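Local structure of K41043 (Homo sapiens, 6KBR) at residues B[44-47]-B[53-56]. The protein probably inhibits serine proteases, as a small disulfide-bonded protein of the Kazal family also known as SPINK2. Residues are numbered along the deposited sequence; the frame is centred on the assembly and turned at random.
Sequences CMKI and NIKI
With CG1 anti to its carbonyl carbon (chi1 -72°) and the chain extended beyond it (chi2 179°), Ile47 sends its longer branch from the helix to the backbone of Ile54. Ile54 adopts the same shape (chi1 -54°), and the two isoleucine chains run antiparallel, side by side. Ile47 CG1 lies beside both CB and CG1 of Ile54, 4.1 Å from each, while its methyl CD1 reaches further along the backbone, 3.6 Å from Ile54 O. The same methyl also approaches Ile54 N, an amide buried here without any hydrogen-bonding partner, so that this polar atom is faced by hydrocarbon. The other branch of Ile47 meets a different neighbour: CG2 lies 3.9 Å from Asn53 OD1, brought there by a side chain that leaves the backbone pointing away from the helix and turns back at its amide.

The pair illustrates how a Kazal domain attaches its single helix to its small antiparallel sheet. Helix 40-50 ends, the chain reverses within a few residues, and 53-56 returns past the helix flank to enter strand 56-59, an edge strand of the sheet within this chain. No hydrogen bond crosses between the segments; their direct contact is van der Waals packing. An alanine in place of Ile47 would probably open a gap beside Ile54 CB and the Ile54 backbone, and deprive Asn53 OD1 of its methyl neighbour.

At the other end of Ile54, the methyl CD1 touches Lys46 CG at 4.1 Å, meeting only the aliphatic base of the lysine. Leu43 and Tyr37 also pack against Ile54, extending the apolar surroundings toward the helix and strand 36-37. Nearby, the disulfide between Cys44 and Cys14 ties the helix to the N-terminal part of the chain.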
ATOM      1  N   CYS B  44       5.539  17.431   3.428  1.00  9.73           N
ATOM      2  CA  CYS B  44       6.606  17.650   4.420  1.00 10.19           C
ATOM      3  C   CYS B  44       8.031  17.246   3.943  1.00 10.22           C
ATOM      4  O   CYS B  44       9.001  17.969   4.158  1.00  8.63           O
ATOM      5  CB  CYS B  44       6.255  16.960   5.755  1.00 11.28           C
ATOM      6  SG  CYS B  44       4.882  17.772   6.566  1.00 12.82           S
ATOM      7  N   MET B  45       8.140  16.094   3.268  1.00 10.47           N
ATOM      8  CA  MET B  45       9.369  15.722   2.623  1.00 11.07           C
ATOM      9  C   MET B  45       9.855  16.800   1.559  1.00 10.55           C
ATOM     10  O   MET B  45      10.995  17.210   1.543  1.00  9.12           O
ATOM     11  CB  MET B  45       9.213  14.310   2.036  1.00 13.05           C
ATOM     12  CG  MET B  45       9.462  13.213   3.099  1.00 15.09           C
ATOM     13  SD  MET B  45       9.715  11.546   2.426  1.00 19.86           S
ATOM     14  CE  MET B  45      11.383  11.749   1.792  1.00 19.24           C
ATOM     15  N   LYS B  46       8.973  17.248   0.701  1.00 10.69           N
ATOM     16  CA  LYS B  46       9.280  18.327  -0.252  1.00 11.22           C
ATOM     17  C   LYS B  46       9.768  19.572   0.435  1.00 10.14           C
ATOM     18  O   LYS B  46      10.690  20.173  -0.022  1.00  9.33           O
ATOM     19  CB  LYS B  46       8.068  18.687  -1.129  1.00 12.74           C
ATOM     20  CG  LYS B  46       8.459  19.584  -2.311  1.00 15.10           C
ATOM     21  CD  LYS B  46       9.266  18.850  -3.395  1.00 16.90           C
ATOM     22  CE  LYS B  46      10.031  19.847  -4.249  1.00 21.36           C
ATOM     23  NZ  LYS B  46      11.470  19.845  -3.802  1.00 27.06           N
ATOM     24  N   ILE B  47       9.151  19.931   1.554  1.00  9.89           N
ATOM     25  CA  ILE B  47       9.573  21.120   2.331  1.00 10.01           C
ATOM     26  C   ILE B  47      11.036  20.942   2.692  1.00 11.01           C
ATOM     27  O   ILE B  47      11.875  21.849   2.470  1.00  9.40           O
ATOM     28  CB  ILE B  47       8.634  21.321   3.536  1.00  9.20           C
ATOM     29  CG1 ILE B  47       7.262  21.838   3.018  1.00  8.93           C
ATOM     30  CG2 ILE B  47       9.277  22.200   4.661  1.00  9.45           C
ATOM     31  CD1 ILE B  47       6.251  22.059   4.088  1.00  8.77           C
ATOM     32  N   ASN B  53       9.184  26.542   2.818  1.00 15.69           N
ATOM     33  CA  ASN B  53       7.906  26.160   3.398  1.00 16.65           C
ATOM     34  C   ASN B  53       6.835  26.153   2.328  1.00 15.74           C
ATOM     35  O   ASN B  53       6.891  26.900   1.358  1.00 14.29           O
ATOM     36  CB  ASN B  53       7.529  27.073   4.559  1.00 18.17           C
ATOM     37  CG  ASN B  53       8.474  26.909   5.744  1.00 20.10           C
ATOM     38  OD1 ASN B  53       8.999  25.838   5.969  1.00 22.33           O
ATOM     39  ND2 ASN B  53       8.694  27.969   6.493  1.00 21.54           N
ATOM     40  N   ILE B  54       5.859  25.280   2.485  1.00 16.64           N
ATOM     41  CA  ILE B  54       4.767  25.198   1.515  1.00 16.51           C
ATOM     42  C   ILE B  54       3.516  25.021   2.350  1.00 16.37           C
ATOM     43  O   ILE B  54       3.504  24.219   3.274  1.00 15.47           O
ATOM     44  CB  ILE B  54       4.971  24.050   0.472  1.00 17.41           C
ATOM     45  CG1 ILE B  54       6.337  24.175  -0.222  1.00 16.46           C
ATOM     46  CG2 ILE B  54       3.808  24.051  -0.552  1.00 17.43           C
ATOM     47  CD1 ILE B  54       6.671  23.066  -1.218  1.00 17.21           C
ATOM     48  N   LYS B  55       2.494  25.828   2.062  1.00 16.99           N
ATOM     49  CA  LYS B  55       1.273  25.802   2.836  1.00 17.59           C
ATOM     50  C   LYS B  55       0.293  24.893   2.155  1.00 15.29           C
ATOM     51  O   LYS B  55       0.436  24.585   0.999  1.00 13.25           O
ATOM     52  CB  LYS B  55       0.639  27.185   2.966  1.00 20.65           C
ATOM     53  CG  LYS B  55       1.603  28.276   3.381  1.00 25.16           C
ATOM     54  CD  LYS B  55       2.142  28.069   4.781  1.00 28.97           C
ATOM     55  CE  LYS B  55       1.472  29.042   5.737  1.00 32.23           C
ATOM     56  NZ  LYS B  55       2.003  28.895   7.112  1.00 35.87           N
ATOM     57  N   ILE B  56      -0.691  24.452   2.907  1.00 14.38           N
ATOM     58  CA  ILE B  56      -1.753  23.673   2.358  1.00 15.47           C
ATOM     59  C   ILE B  56      -2.949  24.592   2.106  1.00 16.31           C
ATOM     60  O   ILE B  56      -3.547  25.070   3.040  1.00 16.20           O
ATOM     61  CB  ILE B  56      -2.165  22.510   3.250  1.00 13.79           C
ATOM     62  CG1 ILE B  56      -0.981  21.505   3.320  1.00 13.69           C
ATOM     63  CG2 ILE B  56      -3.422  21.861   2.646  1.00 14.26           C
ATOM     64  CD1 ILE B  56      -1.181  20.297   4.210  1.00 13.08           C
TER